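CT253 (Chlamydia trachomatis serovar L2, PDB 6UXC) is of unknown function but is probably a lipoprotein, belongs to an uncharacterised family and can hold a sodium ion. Local coordinates at residues R51-H54 / L60-K63. Sequence-based numbering, arbitrary orientation.
Sequences RRLH and LLIK. With NA (sodium ion), chain C.
The last turn of helix 41-55 meets the short edge strand 59-61 where the chain turns from one into the other, and the two backbones come closest at His-54 and Leu-61, whose CA atoms lie 5.6 Å apart. Helix 41-55 is the connection of a beta-alpha-beta crossover between the adjacent parallel strands 19-28 and 59-61; Leu-60 is backbone hydrogen-bonded to Gly-19 and Val-21, and Ile-62 to Val-21. No direct hydrogen bond joins 51-54 to 60-63; the contact is made by leucine methyls and by a water that joins Leu-61 N to the sodium ion at the helix end. Leu-61 carries most of it. With CG anti to the backbone N (chi1 177°), its isobutyl group reaches toward the helix and divides its methyls between two neighbours. CD1 meets CD1 of Leu-53 tip to tip at 4.2 Å, while CD2 lies against the helix backbone at His-54, 4.0 Å from its N and 4.1 Å from its CB. Leu-53 is buried, and it also touches Met-23 of strand 19-28 and Val-178 of helix 165-184, which links the pair to the core of the fold. The sodium ion bridges the helix end and the start of the strand: it is bound by the carbonyl oxygens of Leu-53 and His-54, each at 2.5 Å, by those of Ser-56 and Leu-59, and by two waters. One of these waters lies in the plane of the His-54 ring, at its edge; 2.6 Å from the sodium ion, its oxygen accepts a hydrogen bond from Leu-61 N at 2.9 Å.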
ATOM      1  N   ARG A  51       3.760   1.836   8.491  1.00 26.96           N
ATOM      2  CA  ARG A  51       4.961   2.041   9.289  1.00 24.86           C
ATOM      3  C   ARG A  51       5.994   2.876   8.529  1.00 29.08           C
ATOM      4  O   ARG A  51       6.705   3.701   9.112  1.00 30.05           O
ATOM      5  CB  ARG A  51       5.579   0.705   9.707  1.00 29.46           C
ATOM      6  CG  ARG A  51       4.864   0.022  10.848  1.00 33.18           C
ATOM      7  CD  ARG A  51       5.485  -1.337  11.150  1.00 39.86           C
ATOM      8  NE  ARG A  51       4.787  -2.035  12.218  1.00 33.19           N
ATOM      9  CZ  ARG A  51       5.054  -1.884  13.512  1.00 37.96           C
ATOM     10  NH1 ARG A  51       5.995  -1.055  13.916  1.00 40.99           N
ATOM     11  NH2 ARG A  51       4.372  -2.575  14.406  1.00 38.97           N
ATOM     12  N   ARG A  52       6.112   2.652   7.226  1.00 26.34           N
ATOM     13  CA  ARG A  52       7.106   3.377   6.441  1.00 28.53           C
ATOM     14  C   ARG A  52       6.698   4.815   6.150  1.00 27.49           C
ATOM     15  O   ARG A  52       7.575   5.685   6.025  1.00 30.50           O
ATOM     16  CB  ARG A  52       7.369   2.608   5.147  1.00 30.87           C
ATOM     17  CG  ARG A  52       8.221   1.353   5.372  1.00 35.13           C
ATOM     18  CD  ARG A  52       8.328   0.515   4.102  1.00 36.51           C
ATOM     19  NE  ARG A  52       9.254  -0.606   4.269  1.00 39.25           N
ATOM     20  CZ  ARG A  52       8.951  -1.743   4.891  1.00 45.36           C
ATOM     21  NH1 ARG A  52       7.737  -1.923   5.420  1.00 35.89           N
ATOM     22  NH2 ARG A  52       9.866  -2.699   4.995  1.00 71.22           N
ATOM     23  N   LEU A  53       5.403   5.078   5.988  1.00 28.38           N
ATOM     24  CA  LEU A  53       4.976   6.464   5.835  1.00 24.74           C
ATOM     25  C   LEU A  53       5.167   7.200   7.144  1.00 25.57           C
ATOM     26  O   LEU A  53       5.557   8.377   7.156  1.00 27.13           O
ATOM     27  CB  LEU A  53       3.519   6.516   5.386  1.00 23.50           C
ATOM     28  CG  LEU A  53       3.187   5.910   4.029  1.00 25.01           C
ATOM     29  CD1 LEU A  53       1.661   5.911   3.833  1.00 25.92           C
ATOM     30  CD2 LEU A  53       3.834   6.699   2.939  1.00 28.15           C
ATOM     31  N   HIS A  54       4.929   6.502   8.263  1.00 26.21           N
ATOM     32  CA  HIS A  54       5.192   7.065   9.591  1.00 26.56           C
ATOM     33  C   HIS A  54       6.679   7.376   9.763  1.00 28.42           C
ATOM     34  O   HIS A  54       7.058   8.493  10.136  1.00 30.16           O
ATOM     35  CB  HIS A  54       4.693   6.077  10.659  1.00 27.61           C
ATOM     36  CG  HIS A  54       4.933   6.511  12.060  1.00 30.07           C
ATOM     37  ND1 HIS A  54       5.096   5.618  13.089  1.00 34.86           N
ATOM     38  CD2 HIS A  54       5.067   7.741  12.601  1.00 33.86           C
ATOM     39  CE1 HIS A  54       5.312   6.278  14.212  1.00 35.06           C
ATOM     40  NE2 HIS A  54       5.307   7.569  13.940  1.00 33.91           N
ATOM     41  N   LEU A  60       3.843  13.405   6.888  1.00 27.29           N
ATOM     42  CA  LEU A  60       3.215  13.403   8.205  1.00 25.04           C
ATOM     43  C   LEU A  60       1.944  12.570   8.104  1.00 26.42           C
ATOM     44  O   LEU A  60       0.986  12.981   7.447  1.00 29.06           O
ATOM     45  CB  LEU A  60       2.873  14.815   8.658  1.00 27.44           C
ATOM     46  CG  LEU A  60       2.243  14.956  10.046  1.00 34.03           C
ATOM     47  CD1 LEU A  60       3.122  14.342  11.091  1.00 37.10           C
ATOM     48  CD2 LEU A  60       2.009  16.432  10.376  1.00 39.40           C
ATOM     49  N   LEU A  61       1.924  11.433   8.768  1.00 25.01           N
ATOM     50  CA  LEU A  61       0.866  10.446   8.570  1.00 25.04           C
ATOM     51  C   LEU A  61      -0.179  10.658   9.649  1.00 23.87           C
ATOM     52  O   LEU A  61       0.106  10.502  10.854  1.00 24.40           O
ATOM     53  CB  LEU A  61       1.421   9.030   8.619  1.00 27.14           C
ATOM     54  CG  LEU A  61       0.401   7.910   8.492  1.00 23.73           C
ATOM     55  CD1 LEU A  61      -0.222   7.846   7.112  1.00 24.82           C
ATOM     56  CD2 LEU A  61       1.024   6.588   8.861  1.00 25.87           C
ATOM     57  N   ILE A  62      -1.388  11.031   9.223  1.00 24.33           N
ATOM     58  CA  ILE A  62      -2.463  11.288  10.160  1.00 23.09           C
ATOM     59  C   ILE A  62      -3.206  10.003  10.467  1.00 22.61           C
ATOM     60  O   ILE A  62      -3.139   9.003   9.734  1.00 27.54           O
ATOM     61  CB  ILE A  62      -3.459  12.355   9.653  1.00 25.14           C
ATOM     62  CG1 ILE A  62      -4.362  11.785   8.545  1.00 29.19           C
ATOM     63  CG2 ILE A  62      -2.739  13.585   9.259  1.00 33.54           C
ATOM     64  CD1 ILE A  62      -5.678  12.463   8.431  1.00 29.04           C
ATOM     65  N   LYS A  63      -3.936  10.036  11.592  1.00 21.50           N
ATOM     66  CA  LYS A  63      -4.941   9.053  11.929  1.00 23.45           C
ATOM     67  C   LYS A  63      -6.326   9.535  11.485  1.00 25.51           C
ATOM     68  O   LYS A  63      -6.745  10.647  11.809  1.00 26.07           O
ATOM     69  CB  LYS A  63      -4.886   8.796  13.438  1.00 27.03           C
ATOM     70  CG  LYS A  63      -5.995   7.897  13.969  1.00 31.20           C
ATOM     71  CD  LYS A  63      -5.848   6.480  13.533  1.00 32.42           C
ATOM     72  CE  LYS A  63      -7.079   5.683  13.994  1.00 37.90           C
ATOM     73  NZ  LYS A  63      -7.105   4.279  13.542  1.00 47.22           N
TER
HETATM   74 NA    NA C 301       6.267  10.266   8.584  1.00 28.28          NA
HETATM   75  O   HOH W   1       4.288  10.550  10.259  1.00 25.32           O
HETATM   76  O   HOH W   2       6.798  11.815  10.527  1.00 30.65           O